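Local coordinates for protein PrgX (Enterococcus faecalis, PDB 2AWI) that receives the peptide sex pheromone cCF10 and acts as a repressor in the regulation of conjugation, probably by binding DNA, at residues Ile20-Gly25 and Ser48-Arg53; Ile190-Lys195 and Gly230-Glu235; Arg205-Ala210 and Gln241-Leu246. The protein carries 1 engineered substitution. One frame throughout, in Å; residues are numbered along the deposited sequence.

Contact 1 (Ile20-Gly25 and Ser48-Arg53)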
loop_
_atom_site.group_PDB
_atom_site.type_symbol
_atom_site.label_atom_id
_atom_site.label_comp_id
_atom_site.label_asym_id
_atom_site.label_seq_id
_atom_site.Cartn_x
_atom_site.Cartn_y
_atom_site.Cartn_z
ATOM N N ILE A 20 -55.690 -11.971 -30.836
ATOM C CA ILE A 20 -56.760 -11.206 -30.192
ATOM C C ILE A 20 -56.262 -10.437 -28.976
ATOM O O ILE A 20 -56.681 -9.300 -28.741
ATOM C CB ILE A 20 -57.914 -12.118 -29.682
ATOM C CG1 ILE A 20 -57.453 -13.571 -29.678
ATOM C CG2 ILE A 20 -59.185 -11.900 -30.504
ATOM C CD1 ILE A 20 -58.397 -14.497 -28.975
ATOM N N ASP A 21 -55.388 -11.065 -28.192
ATOM C CA ASP A 21 -54.866 -10.438 -26.983
ATOM C C ASP A 21 -54.075 -9.181 -27.277
ATOM O O ASP A 21 -53.903 -8.333 -26.402
ATOM C CB ASP A 21 -53.994 -11.422 -26.201
ATOM C CG ASP A 21 -54.773 -12.636 -25.711
ATOM O OD1 ASP A 21 -55.820 -12.454 -25.050
ATOM O OD2 ASP A 21 -54.330 -13.772 -25.981
ATOM N N LEU A 22 -53.605 -9.059 -28.512
ATOM C CA LEU A 22 -52.824 -7.902 -28.933
ATOM C C LEU A 22 -53.633 -6.803 -29.601
ATOM O O LEU A 22 -53.508 -5.635 -29.240
ATOM C CB LEU A 22 -51.712 -8.335 -29.901
ATOM C CG LEU A 22 -50.353 -8.762 -29.338
ATOM C CD1 LEU A 22 -49.605 -7.537 -28.847
ATOM C CD2 LEU A 22 -50.544 -9.778 -28.218
ATOM N N TYR A 23 -54.461 -7.167 -30.577
ATOM C CA TYR A 23 -55.224 -6.161 -31.308
ATOM C C TYR A 23 -56.585 -5.750 -30.764
ATOM O O TYR A 23 -57.085 -4.683 -31.129
ATOM C CB TYR A 23 -55.396 -6.576 -32.781
ATOM C CG TYR A 23 -56.356 -7.729 -33.020
ATOM C CD1 TYR A 23 -55.885 -9.025 -33.233
ATOM C CD2 TYR A 23 -57.742 -7.520 -33.032
ATOM C CE1 TYR A 23 -56.763 -10.085 -33.453
ATOM C CE2 TYR A 23 -58.631 -8.571 -33.251
ATOM C CZ TYR A 23 -58.135 -9.852 -33.463
ATOM O OH TYR A 23 -59.009 -10.891 -33.698
ATOM N N SER A 24 -57.197 -6.557 -29.898
ATOM C CA SER A 24 -58.527 -6.177 -29.429
ATOM C C SER A 24 -58.498 -4.820 -28.740
ATOM O O SER A 24 -57.733 -4.601 -27.802
ATOM C CB SER A 24 -59.136 -7.258 -28.511
ATOM O OG SER A 24 -58.379 -7.422 -27.310
ATOM N N GLY A 25 -59.326 -3.909 -29.245
ATOM C CA GLY A 25 -59.403 -2.573 -28.689
ATOM C C GLY A 25 -58.429 -1.616 -29.342
ATOM O O GLY A 25 -58.467 -0.412 -29.088
ATOM N N SER A 48 -46.357 1.028 -28.828
ATOM C CA SER A 48 -46.266 1.227 -27.385
ATOM C C SER A 48 -47.391 0.434 -26.702
ATOM O O SER A 48 -47.197 -0.148 -25.637
ATOM C CB SER A 48 -46.372 2.719 -27.051
ATOM O OG SER A 48 -46.269 2.939 -25.651
ATOM N N LYS A 49 -48.563 0.405 -27.326
ATOM C CA LYS A 49 -49.689 -0.349 -26.786
ATOM C C LYS A 49 -49.430 -1.854 -26.847
ATOM O O LYS A 49 -49.634 -2.565 -25.861
ATOM C CB LYS A 49 -50.977 -0.017 -27.544
ATOM C CG LYS A 49 -51.637 1.272 -27.090
ATOM C CD LYS A 49 -52.875 1.584 -27.916
ATOM C CE LYS A 49 -53.473 2.929 -27.519
ATOM N NZ LYS A 49 -54.547 3.365 -28.459
ATOM N N PHE A 50 -48.970 -2.350 -27.990
ATOM C CA PHE A 50 -48.697 -3.782 -28.097
ATOM C C PHE A 50 -47.602 -4.138 -27.106
ATOM O O PHE A 50 -47.634 -5.196 -26.472
ATOM C CB PHE A 50 -48.250 -4.148 -29.514
ATOM C CG PHE A 50 -49.289 -3.888 -30.572
ATOM C CD1 PHE A 50 -50.637 -4.117 -30.321
ATOM C CD2 PHE A 50 -48.911 -3.474 -31.838
ATOM C CE1 PHE A 50 -51.589 -3.943 -31.316
ATOM C CE2 PHE A 50 -49.858 -3.296 -32.842
ATOM C CZ PHE A 50 -51.200 -3.532 -32.581
ATOM N N SER A 51 -46.636 -3.234 -26.973
ATOM C CA SER A 51 -45.518 -3.416 -26.061
ATOM C C SER A 51 -46.001 -3.643 -24.636
ATOM O O SER A 51 -45.511 -4.535 -23.942
ATOM C CB SER A 51 -44.608 -2.189 -26.107
ATOM O OG SER A 51 -43.638 -2.246 -25.078
ATOM N N GLU A 52 -46.962 -2.833 -24.197
ATOM C CA GLU A 52 -47.496 -2.973 -22.852
ATOM C C GLU A 52 -48.258 -4.289 -22.718
ATOM O O GLU A 52 -48.256 -4.911 -21.649
ATOM C CB GLU A 52 -48.428 -1.808 -22.512
ATOM C CG GLU A 52 -48.962 -1.887 -21.088
ATOM C CD GLU A 52 -49.922 -0.771 -20.745
ATOM O OE1 GLU A 52 -50.380 -0.734 -19.583
ATOM O OE2 GLU A 52 -50.219 0.063 -21.629
ATOM N N ARG A 53 -48.913 -4.697 -23.804
ATOM C CA ARG A 53 -49.664 -5.949 -23.829
ATOM C C ARG A 53 -48.709 -7.126 -23.652
ATOM O O ARG A 53 -48.955 -8.012 -22.840
ATOM C CB ARG A 53 -50.404 -6.111 -25.162
ATOM C CG ARG A 53 -51.575 -5.166 -25.393
ATOM C CD ARG A 53 -52.663 -5.386 -24.362
ATOM N NE ARG A 53 -53.991 -5.166 -24.925
ATOM C CZ ARG A 53 -54.410 -4.016 -25.438
ATOM N NH1 ARG A 53 -53.600 -2.965 -25.460
ATOM N NH2 ARG A 53 -55.635 -3.917 -25.932
#
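Leu22 and Phe50 form the tight part of this contact between the short helix 19-23 and helix 44-54, whose nearest CA atoms, of Leu22 and Phe50, are 5.9 Å apart. Leu22 CD1 lies 3.7 Å from Phe50 CB and also meets CD1 of the ring. Phe50 turns CG anti to its own carbonyl carbon (chi1 -63°), which carries the ring across to the end of helix 19-23. There Leu22 O lies at the ring's edge, near its plane, 3.3 Å from Phe50 CE1. Both residues are buried.

The solvent side is looser and belongs to Arg53. Its CB still rests on Leu22 CD1, but the chain bends at chi2 and chi3 and runs along the peptide oxygens that end the short helix. Arg53 NE lies 3.5 Å from Asp21 O, and Leu22 O sits over one face of the guanidinium. At its edge, Arg53 NH2 comes to 2.9 Å from Ser24 O. Exposed Ser24 leaves helical angles; its OG donates to Ile20 O at 2.9 Å, and Ser24 OG and Ser24 N reach that oxygen from opposite faces of its carbonyl plane.

Helix 44-54 thus packs on helix 19-23 within a helix-turn-helix domain, probably XRE-type and DNA-binding. Helix 4-14 adds Leu8 and Arg12, helix 29-36 Tyr32, edge-to-face with Phe50. Glu52 OE1 is hydrogen-bonded to Thr75 OG1 of the second subunit.

Contact 2 (Ile190-Lys195 and Gly230-Glu235)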
loop_
_atom_site.group_PDB
_atom_site.type_symbol
_atom_site.label_atom_id
_atom_site.label_comp_id
_atom_site.label_asym_id
_atom_site.label_seq_id
_atom_site.Cartn_x
_atom_site.Cartn_y
_atom_site.Cartn_z
ATOM N N ILE A 190 -23.344 13.346 -23.434
ATOM C CA ILE A 190 -23.118 14.599 -22.739
ATOM C C ILE A 190 -21.968 14.462 -21.744
ATOM O O ILE A 190 -21.364 15.461 -21.349
ATOM C CB ILE A 190 -24.387 15.058 -22.004
ATOM C CG1 ILE A 190 -24.737 14.065 -20.896
ATOM C CG2 ILE A 190 -25.544 15.165 -22.996
ATOM C CD1 ILE A 190 -25.935 14.471 -20.085
ATOM N N GLN A 191 -21.666 13.221 -21.352
ATOM C CA GLN A 191 -20.586 12.940 -20.407
ATOM C C GLN A 191 -19.231 12.845 -21.093
ATOM O O GLN A 191 -18.221 13.279 -20.547
ATOM C CB GLN A 191 -20.850 11.628 -19.668
ATOM C CG GLN A 191 -21.667 11.764 -18.397
ATOM C CD GLN A 191 -22.142 10.422 -17.868
ATOM O OE1 GLN A 191 -23.159 9.893 -18.315
ATOM N NE2 GLN A 191 -21.399 9.859 -16.923
ATOM N N THR A 192 -19.215 12.269 -22.289
ATOM C CA THR A 192 -17.978 12.102 -23.039
ATOM C C THR A 192 -17.278 13.442 -23.247
ATOM O O THR A 192 -16.058 13.539 -23.115
ATOM C CB THR A 192 -18.251 11.449 -24.410
ATOM O OG1 THR A 192 -18.916 10.194 -24.213
ATOM C CG2 THR A 192 -16.945 11.202 -25.166
ATOM N N VAL A 193 -18.067 14.464 -23.567
ATOM C CA VAL A 193 -17.556 15.809 -23.798
ATOM C C VAL A 193 -16.761 16.292 -22.607
ATOM O O VAL A 193 -15.621 16.713 -22.741
ATOM C CB VAL A 193 -18.699 16.832 -24.025
ATOM C CG1 VAL A 193 -18.112 18.226 -24.168
ATOM C CG2 VAL A 193 -19.506 16.464 -25.250
ATOM N N LEU A 194 -17.375 16.229 -21.435
ATOM C CA LEU A 194 -16.727 16.699 -20.227
ATOM C C LEU A 194 -15.437 15.954 -19.954
ATOM O O LEU A 194 -14.417 16.573 -19.670
ATOM C CB LEU A 194 -17.685 16.572 -19.036
ATOM C CG LEU A 194 -19.087 17.131 -19.312
ATOM C CD1 LEU A 194 -19.981 16.937 -18.106
ATOM C CD2 LEU A 194 -18.976 18.600 -19.670
ATOM N N LYS A 195 -15.473 14.630 -20.057
ATOM C CA LYS A 195 -14.285 13.834 -19.787
ATOM C C LYS A 195 -13.151 14.208 -20.735
ATOM O O LYS A 195 -12.014 14.406 -20.303
ATOM C CB LYS A 195 -14.621 12.344 -19.904
ATOM C CG LYS A 195 -13.526 11.401 -19.413
ATOM C CD LYS A 195 -12.573 11.014 -20.527
ATOM C CE LYS A 195 -13.279 10.189 -21.595
ATOM N NZ LYS A 195 -12.381 9.828 -22.733
ATOM N N GLY A 230 -19.909 4.761 -14.920
ATOM C CA GLY A 230 -18.961 4.406 -13.882
ATOM C C GLY A 230 -17.499 4.595 -14.251
ATOM O O GLY A 230 -16.701 5.053 -13.430
ATOM N N TYR A 231 -17.133 4.231 -15.475
ATOM C CA TYR A 231 -15.753 4.379 -15.917
ATOM C C TYR A 231 -15.364 5.856 -15.958
ATOM O O TYR A 231 -14.258 6.229 -15.573
ATOM C CB TYR A 231 -15.563 3.756 -17.305
ATOM C CG TYR A 231 -15.824 2.267 -17.361
ATOM C CD1 TYR A 231 -15.114 1.375 -16.551
ATOM C CD2 TYR A 231 -16.759 1.742 -18.247
ATOM C CE1 TYR A 231 -15.329 0.001 -16.634
ATOM C CE2 TYR A 231 -16.980 0.372 -18.333
ATOM C CZ TYR A 231 -16.265 -0.489 -17.528
ATOM O OH TYR A 231 -16.500 -1.839 -17.631
ATOM N N TYR A 232 -16.281 6.687 -16.440
ATOM C CA TYR A 232 -16.058 8.122 -16.529
ATOM C C TYR A 232 -15.966 8.736 -15.134
ATOM O O TYR A 232 -15.159 9.630 -14.890
ATOM C CB TYR A 232 -17.210 8.789 -17.296
ATOM C CG TYR A 232 -17.192 8.603 -18.804
ATOM C CD1 TYR A 232 -18.217 9.121 -19.591
ATOM C CD2 TYR A 232 -16.144 7.942 -19.446
ATOM C CE1 TYR A 232 -18.202 8.992 -20.985
ATOM C CE2 TYR A 232 -16.122 7.808 -20.852
ATOM C CZ TYR A 232 -17.154 8.338 -21.603
ATOM O OH TYR A 232 -17.144 8.233 -22.970
ATOM N N ASP A 233 -16.804 8.259 -14.222
ATOM C CA ASP A 233 -16.818 8.770 -12.860
ATOM C C ASP A 233 -15.487 8.476 -12.174
ATOM O O ASP A 233 -15.030 9.222 -11.307
ATOM C CB ASP A 233 -17.972 8.121 -12.086
ATOM C CG ASP A 233 -18.191 8.744 -10.725
ATOM O OD1 ASP A 233 -17.844 9.930 -10.551
ATOM O OD2 ASP A 233 -18.727 8.055 -9.834
ATOM N N LEU A 234 -14.861 7.385 -12.590
ATOM C CA LEU A 234 -13.594 6.952 -12.030
ATOM C C LEU A 234 -12.449 7.766 -12.636
ATOM O O LEU A 234 -11.568 8.250 -11.926
ATOM C CB LEU A 234 -13.410 5.465 -12.338
ATOM C CG LEU A 234 -12.554 4.571 -11.452
ATOM C CD1 LEU A 234 -12.992 4.708 -10.005
ATOM C CD2 LEU A 234 -12.707 3.123 -11.929
ATOM N N GLU A 235 -12.475 7.915 -13.955
ATOM C CA GLU A 235 -11.440 8.649 -14.664
ATOM C C GLU A 235 -11.477 10.142 -14.350
ATOM O O GLU A 235 -10.438 10.758 -14.101
ATOM C CB GLU A 235 -11.584 8.422 -16.167
ATOM C CG GLU A 235 -10.599 9.195 -17.019
ATOM C CD GLU A 235 -10.564 8.674 -18.436
ATOM O OE1 GLU A 235 -11.516 7.954 -18.811
ATOM O OE2 GLU A 235 -9.598 8.982 -19.171
#
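Tyr232 and Thr192 supply the hydrogen bond of this contact: Tyr232 OH donates to Thr192 OG1 at 2.9 Å. The threonine oxygen, set beside its backbone N (chi1 -57°), is also bonded to Leu188 O one turn back, so both partners fix its rotation.

Apolar contacts flank the same ring at two places. Gln191 CB lies at the ring's edge, 3.6 Å from Tyr232 CD1. The Lys195 chain crosses the tyrosine at about a right angle, with Lys195 CE 3.8 Å from Tyr232 CE2.

The charged pair is held more loosely. Lys195 CG lies anti to the backbone N (chi1 -170°), and the chain then folds at chi2 and chi3, laying Lys195 CD 3.7 Å from Glu235 OE1. Lys195 NZ stays 4.4 Å from Glu235 OE1, beyond a salt bridge, although the opposite charges probably still attract.

Helices 184-203 and 230-248 run nearly parallel here, with local axes 10.6 Å apart at 20°, a near-parallel packing within the all-helical C-terminal TPR region. Helix 207-220 packs Phe217 and Leu220 on Gln191, helix 150-159 covers the far side of helix 184-203 at Val193, and helix 251-266 meets Leu234.

Contact 3 (Arg205-Ala210 and Gln241-Leu246)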
loop_
_atom_site.group_PDB
_atom_site.type_symbol
_atom_site.label_atom_id
_atom_site.label_comp_id
_atom_site.label_asym_id
_atom_site.label_seq_id
_atom_site.Cartn_x
_atom_site.Cartn_y
_atom_site.Cartn_z
ATOM N N ARG A 205 -2.514 22.396 -18.024
ATOM C CA ARG A 205 -2.471 23.010 -16.704
ATOM C C ARG A 205 -3.434 24.188 -16.564
ATOM O O ARG A 205 -3.237 25.070 -15.728
ATOM C CB ARG A 205 -1.043 23.449 -16.368
ATOM C CG ARG A 205 -0.782 23.569 -14.876
ATOM C CD ARG A 205 0.692 23.699 -14.567
ATOM N NE ARG A 205 0.998 23.272 -13.204
ATOM C CZ ARG A 205 0.565 23.880 -12.104
ATOM N NH1 ARG A 205 -0.199 24.955 -12.196
ATOM N NH2 ARG A 205 0.898 23.411 -10.907
ATOM N N ASN A 206 -4.482 24.193 -17.381
ATOM C CA ASN A 206 -5.496 25.243 -17.330
ATOM C C ASN A 206 -6.426 24.901 -16.165
ATOM O O ASN A 206 -7.457 24.256 -16.352
ATOM C CB ASN A 206 -6.287 25.257 -18.633
ATOM C CG ASN A 206 -7.027 26.554 -18.852
ATOM O OD1 ASN A 206 -7.608 27.117 -17.925
ATOM N ND2 ASN A 206 -7.020 27.034 -20.092
ATOM N N LEU A 207 -6.067 25.338 -14.963
ATOM C CA LEU A 207 -6.859 25.017 -13.784
ATOM C C LEU A 207 -8.285 25.543 -13.715
ATOM O O LEU A 207 -9.159 24.873 -13.150
ATOM C CB LEU A 207 -6.115 25.433 -12.510
ATOM C CG LEU A 207 -4.782 24.737 -12.209
ATOM C CD1 LEU A 207 -4.510 24.839 -10.712
ATOM C CD2 LEU A 207 -4.827 23.268 -12.631
ATOM N N LYS A 208 -8.544 26.724 -14.268
ATOM C CA LYS A 208 -9.902 27.243 -14.188
ATOM C C LYS A 208 -10.845 26.533 -15.158
ATOM O O LYS A 208 -12.037 26.393 -14.878
ATOM C CB LYS A 208 -9.929 28.768 -14.384
ATOM C CG LYS A 208 -10.014 29.288 -15.802
ATOM C CD LYS A 208 -10.304 30.794 -15.763
ATOM C CE LYS A 208 -10.420 31.408 -17.149
ATOM N NZ LYS A 208 -11.518 30.797 -17.945
ATOM N N GLU A 209 -10.317 26.070 -16.288
ATOM C CA GLU A 209 -11.142 25.344 -17.243
ATOM C C GLU A 209 -11.443 23.967 -16.654
ATOM O O GLU A 209 -12.573 23.479 -16.731
ATOM C CB GLU A 209 -10.425 25.190 -18.590
ATOM C CG GLU A 209 -10.460 26.441 -19.447
ATOM C CD GLU A 209 -11.872 26.840 -19.836
ATOM O OE1 GLU A 209 -12.373 26.350 -20.872
ATOM O OE2 GLU A 209 -12.483 27.637 -19.092
ATOM N N ALA A 210 -10.429 23.354 -16.050
ATOM C CA ALA A 210 -10.590 22.037 -15.453
ATOM C C ALA A 210 -11.700 22.050 -14.415
ATOM O O ALA A 210 -12.544 21.157 -14.397
ATOM C CB ALA A 210 -9.277 21.575 -14.816
ATOM N N GLN A 241 -8.337 14.476 -8.796
ATOM C CA GLN A 241 -7.243 14.268 -7.856
ATOM C C GLN A 241 -6.002 14.985 -8.387
ATOM O O GLN A 241 -5.227 15.553 -7.622
ATOM C CB GLN A 241 -6.951 12.771 -7.685
ATOM C CG GLN A 241 -8.071 11.968 -7.025
ATOM C CD GLN A 241 -8.460 12.506 -5.661
ATOM O OE1 GLN A 241 -7.614 12.696 -4.788
ATOM N NE2 GLN A 241 -9.751 12.750 -5.469
ATOM N N ILE A 242 -5.817 14.956 -9.703
ATOM C CA ILE A 242 -4.680 15.627 -10.318
ATOM C C ILE A 242 -4.871 17.141 -10.196
ATOM O O ILE A 242 -3.920 17.875 -9.950
ATOM C CB ILE A 242 -4.547 15.242 -11.800
ATOM C CG1 ILE A 242 -4.272 13.742 -11.916
ATOM C CG2 ILE A 242 -3.445 16.059 -12.466
ATOM C CD1 ILE A 242 -3.002 13.288 -11.212
ATOM N N TYR A 243 -6.109 17.594 -10.368
ATOM C CA TYR A 243 -6.439 19.011 -10.255
ATOM C C TYR A 243 -6.050 19.517 -8.866
ATOM O O TYR A 243 -5.455 20.585 -8.735
ATOM C CB TYR A 243 -7.940 19.225 -10.464
ATOM C CG TYR A 243 -8.416 20.633 -10.157
ATOM C CD1 TYR A 243 -8.245 21.665 -11.077
ATOM C CD2 TYR A 243 -9.027 20.936 -8.938
ATOM C CE1 TYR A 243 -8.668 22.966 -10.796
ATOM C CE2 TYR A 243 -9.454 22.239 -8.647
ATOM C CZ TYR A 243 -9.269 23.246 -9.582
ATOM O OH TYR A 243 -9.668 24.538 -9.309
ATOM N N GLN A 244 -6.397 18.743 -7.840
ATOM C CA GLN A 244 -6.102 19.096 -6.454
ATOM C C GLN A 244 -4.602 19.131 -6.179
ATOM O O GLN A 244 -4.133 19.929 -5.372
ATOM C CB GLN A 244 -6.770 18.101 -5.501
ATOM C CG GLN A 244 -8.286 18.042 -5.626
ATOM C CD GLN A 244 -8.914 16.964 -4.750
ATOM O OE1 GLN A 244 -10.133 16.780 -4.752
ATOM N NE2 GLN A 244 -8.083 16.246 -4.000
ATOM N N PHE A 245 -3.855 18.259 -6.846
ATOM C CA PHE A 245 -2.414 18.210 -6.669
ATOM C C PHE A 245 -1.802 19.444 -7.324
ATOM O O PHE A 245 -0.944 20.120 -6.742
ATOM C CB PHE A 245 -1.842 16.948 -7.320
ATOM C CG PHE A 245 -0.353 16.794 -7.151
ATOM C CD1 PHE A 245 0.200 16.541 -5.896
ATOM C CD2 PHE A 245 0.495 16.904 -8.246
ATOM C CE1 PHE A 245 1.579 16.399 -5.735
ATOM C CE2 PHE A 245 1.875 16.764 -8.101
ATOM C CZ PHE A 245 2.420 16.511 -6.841
ATOM N N LEU A 246 -2.251 19.732 -8.539
ATOM C CA LEU A 246 -1.748 20.874 -9.281
ATOM C C LEU A 246 -2.022 22.192 -8.561
ATOM O O LEU A 246 -1.252 23.140 -8.689
ATOM C CB LEU A 246 -2.377 20.914 -10.677
ATOM C CG LEU A 246 -2.087 19.746 -11.620
ATOM C CD1 LEU A 246 -2.684 20.058 -12.982
ATOM C CD2 LEU A 246 -0.582 19.519 -11.733
#
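The backbones draw nearest at Leu207 and Tyr243, whose CA atoms are 7.0 Å apart, where the turn at Arg205-Asn206 starts helix 207-220 beside the C-terminal half of helix 230-248. Tyr243 leaves its helix with CG anti to the backbone N (chi1 171°), bringing its ring up to the first turn of the other. Leu207 O lies at the ring's edge, near its plane, 3.1 Å from Tyr243 CE1. Leu207 CB touches the same CE1, and Ala210 CB, one turn further on, comes obliquely to the ring at 3.9 Å from Tyr243 CD1.

Arg205, with positive phi, is the C-prime residue of a Schellman motif that closes helix 184-203, its N bonded to Ile202 O and Asn206 N to Ser201 O. Asn206 follows as N-cap of helix 207-220, its OD1 accepting weakly from Glu209 N. This helical hairpin (184-203 and 207-220) lies in the TPR region, and helix 230-248 packs against its turn.

The Leu207 and Leu246 side chains lie aslant to each other, with Leu207 CD2 3.9 Å from Leu246 CD1, and Leu246 in turn rests on Ile283 of helix 270-286. Against Leu246 CB lies one face of the Arg205 guanidinium, carried there by an extended arm, the CB offset toward the rim. Arg205 NH2 makes a weak, bent bond to Leu246 O, 3.1 Å long with an angle of 126° at the hydrogen. The stronger partner of this arginine is Glu287, salt-bridged to NE. Leu198 and Ile202 of helix 184-203 pack on Ala210, and Gln211 and Ile214 on Tyr243.

How the contacts relate
Contact 1 closes first along the chain, inside the helix-turn-helix region, while contacts 2 and 3 both lie in the C-terminal TPR region. The centre of contact 1 lies about 40 Å from that of contact 2 and about 55 Å from that of contact 3, and contacts 1 and 3 fall on opposite sides of the chain's centre. Contacts 2 and 3 are neighbours, with centres about 16 Å apart and nearest atoms about 7 Å apart. Their segments alternate in sequence: helices 184-203 and 207-220, consecutive in the chain, each pack on a different part of helix 230-248. Contacts 1 and 2 both touch the second subunit, so the probable DNA-binding part and the helical array both take part in the assembly.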